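Local coordinates for sulfur oxidation protein soxB (Thermus thermophilus, PDB 2WDD), which probably hydrolyses the sulfur-sulfur bond of cysteine S-thiosulfonate in the sulfur oxidation pathway, using a two-manganese centre, at residues A[359-370]-A[411-422]; A[384-393]-A[524-533]. All blocks are in the same frame, centred on the assembly; numbering follows the deposited sequence. Where two conformers were deposited one is given.

Interaction 1. Residues A[359-370]-A[411-422]. With TBU (tertiary-butyl alcohol), chain D.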
loop_
_atom_site.group_PDB
_atom_site.type_symbol
_atom_site.label_atom_id
_atom_site.label_comp_id
_atom_site.label_asym_id
_atom_site.label_seq_id
_atom_site.Cartn_x
_atom_site.Cartn_y
_atom_site.Cartn_z
ATOM N N HIS A 359 -13.922 10.859 19.472
ATOM C CA HIS A 359 -14.446 10.123 18.333
ATOM C C HIS A 359 -13.430 9.099 17.848
ATOM O O HIS A 359 -13.743 7.923 17.690
ATOM C CB HIS A 359 -14.777 11.082 17.188
ATOM C CG HIS A 359 -15.096 10.396 15.897
ATOM N ND1 HIS A 359 -16.229 9.631 15.723
ATOM C CD2 HIS A 359 -14.436 10.368 14.714
ATOM C CE1 HIS A 359 -16.250 9.155 14.489
ATOM N NE2 HIS A 359 -15.174 9.587 13.857
ATOM N N LEU A 360 -12.212 9.565 17.605
ATOM C CA LEU A 360 -11.161 8.712 17.067
ATOM C C LEU A 360 -10.669 7.559 17.931
ATOM O O LEU A 360 -10.351 6.494 17.402
ATOM C CB LEU A 360 -9.960 9.558 16.644
ATOM C CG LEU A 360 -10.118 10.444 15.407
ATOM C CD1 LEU A 360 -8.875 11.286 15.201
ATOM C CD2 LEU A 360 -10.409 9.607 14.166
ATOM N N PHE A 361 -10.535 7.785 19.238
ATOM C CA PHE A 361 -9.907 6.798 20.113
ATOM C C PHE A 361 -10.693 6.028 21.169
ATOM O O PHE A 361 -10.145 5.126 21.805
ATOM C CB PHE A 361 -8.612 7.364 20.692
ATOM C CG PHE A 361 -7.758 8.058 19.666
ATOM C CD1 PHE A 361 -7.082 7.326 18.700
ATOM C CD2 PHE A 361 -7.700 9.442 19.617
ATOM C CE1 PHE A 361 -6.323 7.963 17.732
ATOM C CE2 PHE A 361 -6.945 10.083 18.648
ATOM C CZ PHE A 361 -6.260 9.342 17.704
ATOM N N THR A 362 -11.970 6.337 21.346
ATOM C CA THR A 362 -12.759 5.578 22.308
ATOM C C THR A 362 -12.957 4.171 21.750
ATOM O O THR A 362 -13.197 3.995 20.555
ATOM C CB THR A 362 -14.102 6.257 22.620
ATOM O OG1 THR A 362 -13.864 7.603 23.048
ATOM C CG2 THR A 362 -14.837 5.499 23.726
ATOM N N PRO A 363 -12.851 3.151 22.609
ATOM C CA PRO A 363 -13.038 1.808 22.049
ATOM C C PRO A 363 -14.459 1.577 21.556
ATOM O O PRO A 363 -15.433 1.967 22.214
ATOM C CB PRO A 363 -12.751 0.881 23.239
ATOM C CG PRO A 363 -11.953 1.702 24.188
ATOM C CD PRO A 363 -12.444 3.108 24.023
ATOM N N LEU A 364 -14.572 0.938 20.396
ATOM C CA LEU A 364 -15.862 0.570 19.845
ATOM C C LEU A 364 -16.146 -0.866 20.272
ATOM O O LEU A 364 -17.272 -1.214 20.621
ATOM C CB LEU A 364 -15.852 0.668 18.323
ATOM C CG LEU A 364 -15.801 2.064 17.708
ATOM C CD1 LEU A 364 -15.528 1.937 16.223
ATOM C CD2 LEU A 364 -17.128 2.791 17.951
ATOM N N ALA A 365 -15.105 -1.694 20.255
ATOM C CA ALA A 365 -15.225 -3.083 20.672
ATOM C C ALA A 365 -13.827 -3.615 20.906
ATOM O O ALA A 365 -12.850 -3.000 20.487
ATOM C CB ALA A 365 -15.917 -3.919 19.590
ATOM N N VAL A 366 -13.736 -4.752 21.576
ATOM C CA VAL A 366 -12.445 -5.396 21.798
ATOM C C VAL A 366 -12.318 -6.605 20.878
ATOM O O VAL A 366 -13.250 -7.408 20.757
ATOM C CB VAL A 366 -12.261 -5.803 23.274
ATOM C CG1 VAL A 366 -11.037 -6.718 23.437
ATOM C CG2 VAL A 366 -12.126 -4.561 24.132
ATOM N N SER A 367 -11.171 -6.733 20.217
ATOM C CA SER A 367 -10.931 -7.902 19.383
ATOM C C SER A 367 -10.178 -8.938 20.201
ATOM O O SER A 367 -9.114 -8.654 20.758
ATOM C CB SER A 367 -10.090 -7.549 18.155
ATOM O OG SER A 367 -9.970 -8.695 17.337
ATOM N N GLU A 368 -10.729 -10.138 20.277
ATOM C CA GLU A 368 -10.094 -11.190 21.052
ATOM C C GLU A 368 -8.904 -11.833 20.347
ATOM O O GLU A 368 -8.031 -12.415 20.984
ATOM C CB GLU A 368 -11.129 -12.222 21.479
ATOM C CG GLU A 368 -12.158 -11.608 22.412
ATOM C CD GLU A 368 -13.074 -12.632 23.041
ATOM O OE1 GLU A 368 -12.948 -13.828 22.706
ATOM O OE2 GLU A 368 -13.923 -12.233 23.864
ATOM N N THR A 369 -8.871 -11.709 19.028
ATOM C CA THR A 369 -7.797 -12.311 18.256
ATOM C C THR A 369 -7.258 -11.345 17.203
ATOM O O THR A 369 -7.787 -10.262 17.012
ATOM C CB THR A 369 -8.242 -13.632 17.615
ATOM O OG1 THR A 369 -9.291 -13.366 16.685
ATOM C CG2 THR A 369 -8.763 -14.604 18.681
ATOM N N LEU A 370 -6.186 -11.759 16.535
ATOM C CA LEU A 370 -5.524 -10.930 15.534
ATOM C C LEU A 370 -6.399 -10.615 14.336
ATOM O O LEU A 370 -6.887 -11.527 13.670
ATOM C CB LEU A 370 -4.307 -11.686 15.005
ATOM C CG LEU A 370 -3.377 -10.891 14.080
ATOM C CD1 LEU A 370 -2.693 -9.780 14.857
ATOM C CD2 LEU A 370 -2.350 -11.845 13.443
ATOM N N LEU A 411 -4.230 -6.294 17.476
ATOM C CA LEU A 411 -3.693 -7.410 18.250
ATOM C C LEU A 411 -4.764 -8.035 19.126
ATOM O O LEU A 411 -5.763 -7.394 19.462
ATOM C CB LEU A 411 -2.555 -6.925 19.148
ATOM C CG LEU A 411 -1.330 -6.304 18.470
ATOM C CD1 LEU A 411 -0.271 -5.972 19.545
ATOM C CD2 LEU A 411 -0.777 -7.284 17.444
ATOM N N PRO A 412 -4.531 -9.273 19.572
ATOM C CA PRO A 412 -5.502 -9.887 20.482
ATOM C C PRO A 412 -5.639 -9.027 21.735
ATOM O O PRO A 412 -4.640 -8.563 22.296
ATOM C CB PRO A 412 -4.843 -11.223 20.839
ATOM C CG PRO A 412 -3.952 -11.527 19.670
ATOM C CD PRO A 412 -3.437 -10.199 19.218
ATOM N N GLY A 413 -6.878 -8.805 22.162
ATOM C CA GLY A 413 -7.162 -8.010 23.341
ATOM C C GLY A 413 -7.175 -6.513 23.108
ATOM O O GLY A 413 -7.477 -5.740 24.020
ATOM N N GLN A 414 -6.860 -6.091 21.883
ATOM C CA GLN A 414 -6.816 -4.674 21.550
ATOM C C GLN A 414 -8.186 -4.119 21.166
ATOM O O GLN A 414 -8.983 -4.800 20.526
ATOM C CB GLN A 414 -5.787 -4.404 20.437
ATOM C CG GLN A 414 -5.657 -2.933 20.074
ATOM C CD GLN A 414 -4.588 -2.644 19.024
ATOM O OE1 GLN A 414 -4.072 -3.551 18.365
ATOM N NE2 GLN A 414 -4.270 -1.369 18.852
ATOM N N ALA A 415 -8.458 -2.887 21.577
ATOM C CA ALA A 415 -9.719 -2.245 21.246
ATOM C C ALA A 415 -9.674 -1.687 19.828
ATOM O O ALA A 415 -8.669 -1.096 19.414
ATOM C CB ALA A 415 -10.019 -1.120 22.245
ATOM N N ILE A 416 -10.768 -1.881 19.095
ATOM C CA ILE A 416 -10.939 -1.321 17.755
ATOM C C ILE A 416 -11.529 0.074 17.940
ATOM O O ILE A 416 -12.528 0.241 18.647
ATOM C CB ILE A 416 -11.888 -2.171 16.895
ATOM C CG1 ILE A 416 -11.400 -3.616 16.799
ATOM C CG2 ILE A 416 -12.062 -1.546 15.503
ATOM C CD1 ILE A 416 -12.443 -4.581 16.258
ATOM N N THR A 417 -10.931 1.060 17.282
ATOM C CA THR A 417 -11.372 2.449 17.397
ATOM C C THR A 417 -11.794 2.999 16.047
ATOM O O THR A 417 -11.583 2.364 15.005
ATOM C CB THR A 417 -10.242 3.322 17.955
ATOM O OG1 THR A 417 -9.209 3.426 16.963
ATOM C CG2 THR A 417 -9.664 2.714 19.232
ATOM N N TRP A 418 -12.387 4.188 16.060
ATOM C CA TRP A 418 -12.773 4.825 14.812
ATOM C C TRP A 418 -11.528 5.051 13.957
ATOM O O TRP A 418 -11.575 4.912 12.736
ATOM C CB TRP A 418 -13.481 6.155 15.071
ATOM C CG TRP A 418 -14.966 6.035 15.054
ATOM C CD1 TRP A 418 -15.806 6.039 16.132
ATOM C CD2 TRP A 418 -15.791 5.908 13.897
ATOM N NE1 TRP A 418 -17.107 5.909 15.713
ATOM C CE2 TRP A 418 -17.129 5.836 14.343
ATOM C CE3 TRP A 418 -15.531 5.836 12.526
ATOM C CZ2 TRP A 418 -18.202 5.706 13.463
ATOM C CZ3 TRP A 418 -16.593 5.728 11.654
ATOM C CH2 TRP A 418 -17.917 5.662 12.125
ATOM N N ASP A 419 -10.417 5.397 14.594
ATOM C CA ASP A 419 -9.181 5.622 13.838
ATOM C C ASP A 419 -8.807 4.361 13.059
ATOM O O ASP A 419 -8.387 4.449 11.908
ATOM C CB ASP A 419 -8.037 6.114 14.726
ATOM C CG ASP A 419 -6.974 6.884 13.936
ATOM O OD1 ASP A 419 -7.348 7.762 13.131
ATOM O OD2 ASP A 419 -5.775 6.551 14.053
ATOM N N HIS A 420 -9.028 3.191 13.656
ATOM C CA HIS A 420 -8.773 1.935 12.950
ATOM C C HIS A 420 -9.766 1.770 11.802
ATOM O O HIS A 420 -9.401 1.336 10.712
ATOM C CB HIS A 420 -8.902 0.723 13.878
ATOM C CG HIS A 420 -7.882 0.673 14.974
ATOM N ND1 HIS A 420 -8.231 0.437 16.286
ATOM C CD2 HIS A 420 -6.529 0.746 14.951
ATOM C CE1 HIS A 420 -7.141 0.386 17.029
ATOM N NE2 HIS A 420 -6.094 0.583 16.246
ATOM N N LEU A 421 -11.041 2.063 12.053
ATOM C CA LEU A 421 -12.030 1.907 10.992
ATOM C C LEU A 421 -11.627 2.758 9.785
ATOM O O LEU A 421 -11.771 2.325 8.642
ATOM C CB LEU A 421 -13.430 2.300 11.466
ATOM C CG LEU A 421 -14.059 1.449 12.569
ATOM C CD1 LEU A 421 -15.537 1.848 12.742
ATOM C CD2 LEU A 421 -13.912 -0.028 12.256
ATOM N N TYR A 422 -11.139 3.971 10.029
ATOM C CA TYR A 422 -10.711 4.837 8.931
ATOM C C TYR A 422 -9.431 4.304 8.280
ATOM O O TYR A 422 -9.266 4.401 7.066
ATOM C CB TYR A 422 -10.497 6.272 9.404
ATOM C CG TYR A 422 -11.750 6.981 9.896
ATOM C CD1 TYR A 422 -12.941 6.912 9.189
ATOM C CD2 TYR A 422 -11.717 7.739 11.065
ATOM C CE1 TYR A 422 -14.087 7.557 9.653
ATOM C CE2 TYR A 422 -12.854 8.394 11.530
ATOM C CZ TYR A 422 -14.026 8.300 10.817
ATOM O OH TYR A 422 -15.148 8.952 11.276
HETATM O O TBU D . -15.263 10.931 8.144
HETATM C C TBU D . -15.816 12.235 7.968
HETATM C C1 TBU D . -16.714 12.592 9.136
HETATM C C2 TBU D . -14.671 13.244 7.882
HETATM C C3 TBU D . -16.657 12.263 6.690
HETATM O O HOH W 1 -13.445 5.296 18.397
#

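Interaction 2. Residues A[384-393]-A[524-533]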
loop_
_atom_site.group_PDB
_atom_site.type_symbol
_atom_site.label_atom_id
_atom_site.label_comp_id
_atom_site.label_asym_id
_atom_site.label_seq_id
_atom_site.Cartn_x
_atom_site.Cartn_y
_atom_site.Cartn_z
ATOM N N LEU A 384 -14.380 -10.130 9.306
ATOM C CA LEU A 384 -15.135 -9.356 10.287
ATOM C C LEU A 384 -16.108 -8.416 9.571
ATOM O O LEU A 384 -17.281 -8.312 9.945
ATOM C CB LEU A 384 -14.177 -8.557 11.176
ATOM C CG LEU A 384 -14.789 -7.671 12.262
ATOM C CD1 LEU A 384 -13.734 -7.327 13.305
ATOM C CD2 LEU A 384 -15.364 -6.405 11.648
ATOM N N VAL A 385 -15.626 -7.730 8.533
ATOM C CA VAL A 385 -16.491 -6.822 7.788
ATOM C C VAL A 385 -17.661 -7.608 7.180
ATOM O O VAL A 385 -18.813 -7.170 7.230
ATOM C CB VAL A 385 -15.703 -6.052 6.716
ATOM C CG1 VAL A 385 -16.660 -5.249 5.811
ATOM C CG2 VAL A 385 -14.675 -5.135 7.367
ATOM N N GLY A 386 -17.382 -8.793 6.642
ATOM C CA GLY A 386 -18.421 -9.622 6.069
ATOM C C GLY A 386 -19.466 -9.983 7.106
ATOM O O GLY A 386 -20.663 -9.927 6.821
ATOM N N GLU A 387 -19.011 -10.343 8.308
ATOM C CA GLU A 387 -19.929 -10.682 9.398
ATOM C C GLU A 387 -20.748 -9.471 9.837
ATOM O O GLU A 387 -21.948 -9.599 10.136
ATOM C CB GLU A 387 -19.160 -11.254 10.589
ATOM C CG GLU A 387 -18.497 -12.596 10.274
ATOM C CD GLU A 387 -17.813 -13.207 11.479
ATOM O OE1 GLU A 387 -17.997 -12.688 12.599
ATOM O OE2 GLU A 387 -17.106 -14.217 11.312
ATOM N N ALA A 388 -20.115 -8.302 9.900
ATOM C CA ALA A 388 -20.832 -7.081 10.292
ATOM C C ALA A 388 -21.941 -6.773 9.281
ATOM O O ALA A 388 -23.091 -6.468 9.644
ATOM C CB ALA A 388 -19.867 -5.900 10.390
ATOM N N VAL A 389 -21.604 -6.847 8.000
ATOM C CA VAL A 389 -22.579 -6.559 6.958
ATOM C C VAL A 389 -23.758 -7.530 7.045
ATOM O O VAL A 389 -24.914 -7.106 7.013
ATOM C CB VAL A 389 -21.934 -6.544 5.549
ATOM C CG1 VAL A 389 -23.007 -6.513 4.452
ATOM C CG2 VAL A 389 -20.989 -5.344 5.403
ATOM N N LYS A 390 -23.476 -8.824 7.205
ATOM C CA LYS A 390 -24.553 -9.811 7.278
ATOM C C LYS A 390 -25.379 -9.660 8.551
ATOM O O LYS A 390 -26.571 -9.964 8.564
ATOM C CB LYS A 390 -24.000 -11.228 7.154
ATOM C CG LYS A 390 -23.581 -11.566 5.736
ATOM C CD LYS A 390 -23.501 -13.070 5.536
ATOM C CE LYS A 390 -23.303 -13.433 4.076
ATOM N NZ LYS A 390 -23.549 -14.887 3.859
ATOM N N ALA A 391 -24.751 -9.186 9.622
ATOM C CA ALA A 391 -25.474 -8.991 10.872
ATOM C C ALA A 391 -26.497 -7.870 10.728
ATOM O O ALA A 391 -27.615 -7.971 11.241
ATOM C CB ALA A 391 -24.499 -8.667 12.025
ATOM N N ILE A 392 -26.117 -6.796 10.043
ATOM C CA ILE A 392 -27.014 -5.659 9.880
ATOM C C ILE A 392 -27.959 -5.809 8.697
ATOM O O ILE A 392 -29.079 -5.268 8.712
ATOM C CB ILE A 392 -26.249 -4.333 9.870
ATOM C CG1 ILE A 392 -25.574 -4.116 11.229
ATOM C CG2 ILE A 392 -27.185 -3.171 9.549
ATOM C CD1 ILE A 392 -24.570 -3.002 11.233
ATOM N N TYR A 393 -27.530 -6.569 7.694
ATOM C CA TYR A 393 -28.337 -6.837 6.505
ATOM C C TYR A 393 -28.386 -8.338 6.242
ATOM O O TYR A 393 -27.707 -8.860 5.360
ATOM C CB TYR A 393 -27.740 -6.129 5.290
ATOM C CG TYR A 393 -27.585 -4.648 5.490
ATOM C CD1 TYR A 393 -28.665 -3.796 5.332
ATOM C CD2 TYR A 393 -26.358 -4.098 5.840
ATOM C CE1 TYR A 393 -28.531 -2.439 5.516
ATOM C CE2 TYR A 393 -26.208 -2.739 6.030
ATOM C CZ TYR A 393 -27.303 -1.909 5.870
ATOM O OH TYR A 393 -27.184 -0.552 6.076
ATOM N N ARG A 524 -24.728 3.814 2.199
ATOM C CA ARG A 524 -24.153 4.619 3.268
ATOM C C ARG A 524 -22.739 4.115 3.541
ATOM O O ARG A 524 -22.390 2.996 3.170
ATOM C CB ARG A 524 -25.009 4.561 4.522
ATOM C CG ARG A 524 -25.128 3.185 5.130
ATOM C CD ARG A 524 -25.670 3.303 6.541
ATOM N NE ARG A 524 -26.010 2.008 7.112
ATOM C CZ ARG A 524 -26.133 1.780 8.415
ATOM N NH1 ARG A 524 -25.953 2.763 9.282
ATOM N NH2 ARG A 524 -26.458 0.572 8.846
ATOM N N PRO A 525 -21.915 4.937 4.195
ATOM C CA PRO A 525 -20.511 4.535 4.392
ATOM C C PRO A 525 -20.323 3.216 5.116
ATOM O O PRO A 525 -20.943 2.961 6.139
ATOM C CB PRO A 525 -19.931 5.669 5.229
ATOM C CG PRO A 525 -20.843 6.842 4.963
ATOM C CD PRO A 525 -22.200 6.252 4.798
ATOM N N ILE A 526 -19.414 2.396 4.608
ATOM C CA ILE A 526 -19.154 1.116 5.239
ATOM C C ILE A 526 -18.786 1.277 6.712
ATOM O O ILE A 526 -19.170 0.444 7.533
ATOM C CB ILE A 526 -18.075 0.338 4.484
ATOM C CG1 ILE A 526 -17.898 -1.058 5.091
ATOM C CG2 ILE A 526 -16.772 1.140 4.469
ATOM C CD1 ILE A 526 -19.153 -1.917 5.064
ATOM N N TYR A 527 -17.984 2.290 7.042
ATOM C CA TYR A 527 -17.563 2.480 8.433
ATOM C C TYR A 527 -18.712 2.750 9.400
ATOM O O TYR A 527 -18.616 2.408 10.579
ATOM C CB TYR A 527 -16.408 3.470 8.593
ATOM C CG TYR A 527 -16.533 4.731 7.779
ATOM C CD1 TYR A 527 -17.432 5.737 8.137
ATOM C CD2 TYR A 527 -15.677 4.977 6.712
ATOM C CE1 TYR A 527 -17.512 6.916 7.405
ATOM C CE2 TYR A 527 -15.745 6.151 5.992
ATOM C CZ TYR A 527 -16.654 7.125 6.348
ATOM O OH TYR A 527 -16.726 8.279 5.591
ATOM N N GLU A 528 -19.804 3.331 8.895
ATOM C CA GLU A 528 -20.974 3.558 9.742
ATOM C C GLU A 528 -21.582 2.201 10.083
ATOM O O GLU A 528 -22.024 1.973 11.217
ATOM C CB GLU A 528 -22.007 4.444 9.046
ATOM C CG GLU A 528 -21.562 5.896 8.933
ATOM C CD GLU A 528 -22.598 6.800 8.274
ATOM O OE1 GLU A 528 -23.717 6.326 7.968
ATOM O OE2 GLU A 528 -22.289 7.994 8.067
ATOM N N VAL A 529 -21.603 1.294 9.108
ATOM C CA VAL A 529 -22.152 -0.032 9.331
ATOM C C VAL A 529 -21.278 -0.762 10.345
ATOM O O VAL A 529 -21.771 -1.392 11.282
ATOM C CB VAL A 529 -22.245 -0.812 7.990
ATOM C CG1 VAL A 529 -22.723 -2.236 8.211
ATOM C CG2 VAL A 529 -23.152 -0.081 6.999
ATOM N N LEU A 530 -19.962 -0.660 10.163
ATOM C CA LEU A 530 -19.043 -1.316 11.074
ATOM C C LEU A 530 -19.167 -0.814 12.498
ATOM O O LEU A 530 -19.186 -1.610 13.435
ATOM C CB LEU A 530 -17.606 -1.143 10.599
ATOM C CG LEU A 530 -17.331 -1.876 9.288
ATOM C CD1 LEU A 530 -15.948 -1.531 8.799
ATOM C CD2 LEU A 530 -17.481 -3.391 9.479
ATOM N N ALA A 531 -19.246 0.503 12.662
ATOM C CA ALA A 531 -19.361 1.080 13.994
ATOM C C ALA A 531 -20.668 0.625 14.653
ATOM O O ALA A 531 -20.671 0.284 15.825
ATOM C CB ALA A 531 -19.255 2.600 13.959
ATOM N N GLU A 532 -21.753 0.578 13.884
ATOM C CA GLU A 532 -23.041 0.126 14.409
ATOM C C GLU A 532 -22.937 -1.300 14.945
ATOM O O GLU A 532 -23.424 -1.613 16.036
ATOM C CB GLU A 532 -24.103 0.180 13.309
ATOM C CG GLU A 532 -24.868 1.482 13.260
ATOM C CD GLU A 532 -25.902 1.509 12.154
ATOM O OE1 GLU A 532 -26.295 0.430 11.667
ATOM O OE2 GLU A 532 -26.314 2.615 11.765
ATOM N N TYR A 533 -22.309 -2.174 14.167
ATOM C CA TYR A 533 -22.147 -3.563 14.553
ATOM C C TYR A 533 -21.253 -3.689 15.785
ATOM O O TYR A 533 -21.616 -4.335 16.765
ATOM C CB TYR A 533 -21.521 -4.344 13.399
ATOM C CG TYR A 533 -21.154 -5.770 13.744
ATOM C CD1 TYR A 533 -22.133 -6.720 13.989
ATOM C CD2 TYR A 533 -19.822 -6.157 13.840
ATOM C CE1 TYR A 533 -21.794 -8.045 14.274
ATOM C CE2 TYR A 533 -19.478 -7.469 14.127
ATOM C CZ TYR A 533 -20.462 -8.402 14.358
ATOM O OH TYR A 533 -20.107 -9.706 14.643
HETATM O O HOH W 2 -17.634 -10.793 14.320
#

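Interaction 1. Residues A[359-370]-A[411-422]
Ala365 and Val366 pair with Ile416 and Ala415 in a short antiparallel ladder. Strand 415-416 forms one edge of a mixed three-stranded sheet, with 365-367 in the middle and 539-540 on its far side. Ile416 is held at both backbone ends: its N donates to Ala365 O (2.7 Å), and its O accepts from Leu364 N. A G1 beta bulge closes the ladder, with Gly413 and Gln414 both facing Ser367. Ser367 N donates to Gln414 O almost straight (174°), and Gly413 N reaches Ser367 O. Gly413 has positive phi within the type II turn 411-414.

At the other end helix 357-361 meets the start of helix 418-425. Leu360 O takes Asp419 N on a lone pair, in its carbonyl plane. A water accepts from Trp418 N and donates to His359 O and Thr362 O. Thr417 and His420 form a capping box, whose bond from His420 N to Thr417 OG1 is weak.

Aromatic and apolar groups fill the same corner. His359 CE1 lies over one face of the Trp418 indole, 3.3 Å from CD2, with the planes 31° apart. Leu364 CD1 sits over the opposite face and meets Leu421 CD1 tip to tip, a tight 3.5 Å. With CG anti to the backbone N (chi1 170°), the His359 ring also reaches Tyr422, where NE2 and OH are hydrogen-bonded at 2.7 Å.

Interaction 2. Residues A[384-393]-A[524-533]
Two helices of the C-terminal part of the chain pack here almost at right angles. The axes of 384-392 and 526-533 pass 9.1 Å apart, at 80°. Tyr533 is a knob that enters the hole formed by Glu387, Ala388, Ala391 and Ile392. Its ring lies flat on the 384-392 helix. Ala388 CA stands over the ring centre in a CH-pi contact, 3.8 Å from the centroid. Ala388 CB touches Tyr533 CD2, and Ala391 CB touches CE1. With chi1 at 173°, Tyr533 CG is anti to its own N, and the ring extends across Ala388 toward Glu387. There a water near the ring plane bridges Tyr533 OH and Glu387 OE1. The other carboxylate oxygen of Glu387 is bonded to Gln383.

The buried side of the crossing is aliphatic. Leu530 CD2 packs on Ala388 CB (3.6 Å) and on Val385 CG2. Ile526 CD1 meets Val389 CG2. Leu432 and Tyr507 of the adjoining sheet also touch Ile526. Val529 CG1 lies at the edge of the Tyr393 ring.

At the end of helix 384-392 the contact becomes polar. Arg524 grips Tyr393 OH side-on, with NE at 3.0 Å and NH2 at 3.1 Å. The tyrosine oxygen lies close to the guanidinium plane, while the phenol ring is turned 82° from it. In one of its two conformers Glu532 also meets Arg524 end-on in a salt bridge, and NH2 then serves both partners; this hold is doubtful. Two N-H groups from a cation point at Tyr393 OH, which would probably polarise the phenol and tend to lower its pKa. Glu532, when paired, would temper this by partly offsetting the charge.

From the N terminus the chain runs through 359-370, 384-393, 411-422 and 524-533, so the two contacts cross. Interaction 1 closes a loop of 40 residues, which contains all of helix 380-392. Interaction 2 spans 130 residues and brings helix 526-537 back onto that helix. The two contacts touch directly. Trp418 CZ2 packs on Ala531 CB at 3.3 Å, and Leu421 also lies against helix 526-537. This helix therefore lies between helix 418-425 and helix 380-392. Strand 539-540, which follows it, pairs with strand 365-367. Together the contacts tie the small three-stranded sheet to helices of the C-terminal region. Tyr422 and Tyr527 meet edge-to-face beside a bound tertiary-butyl alcohol.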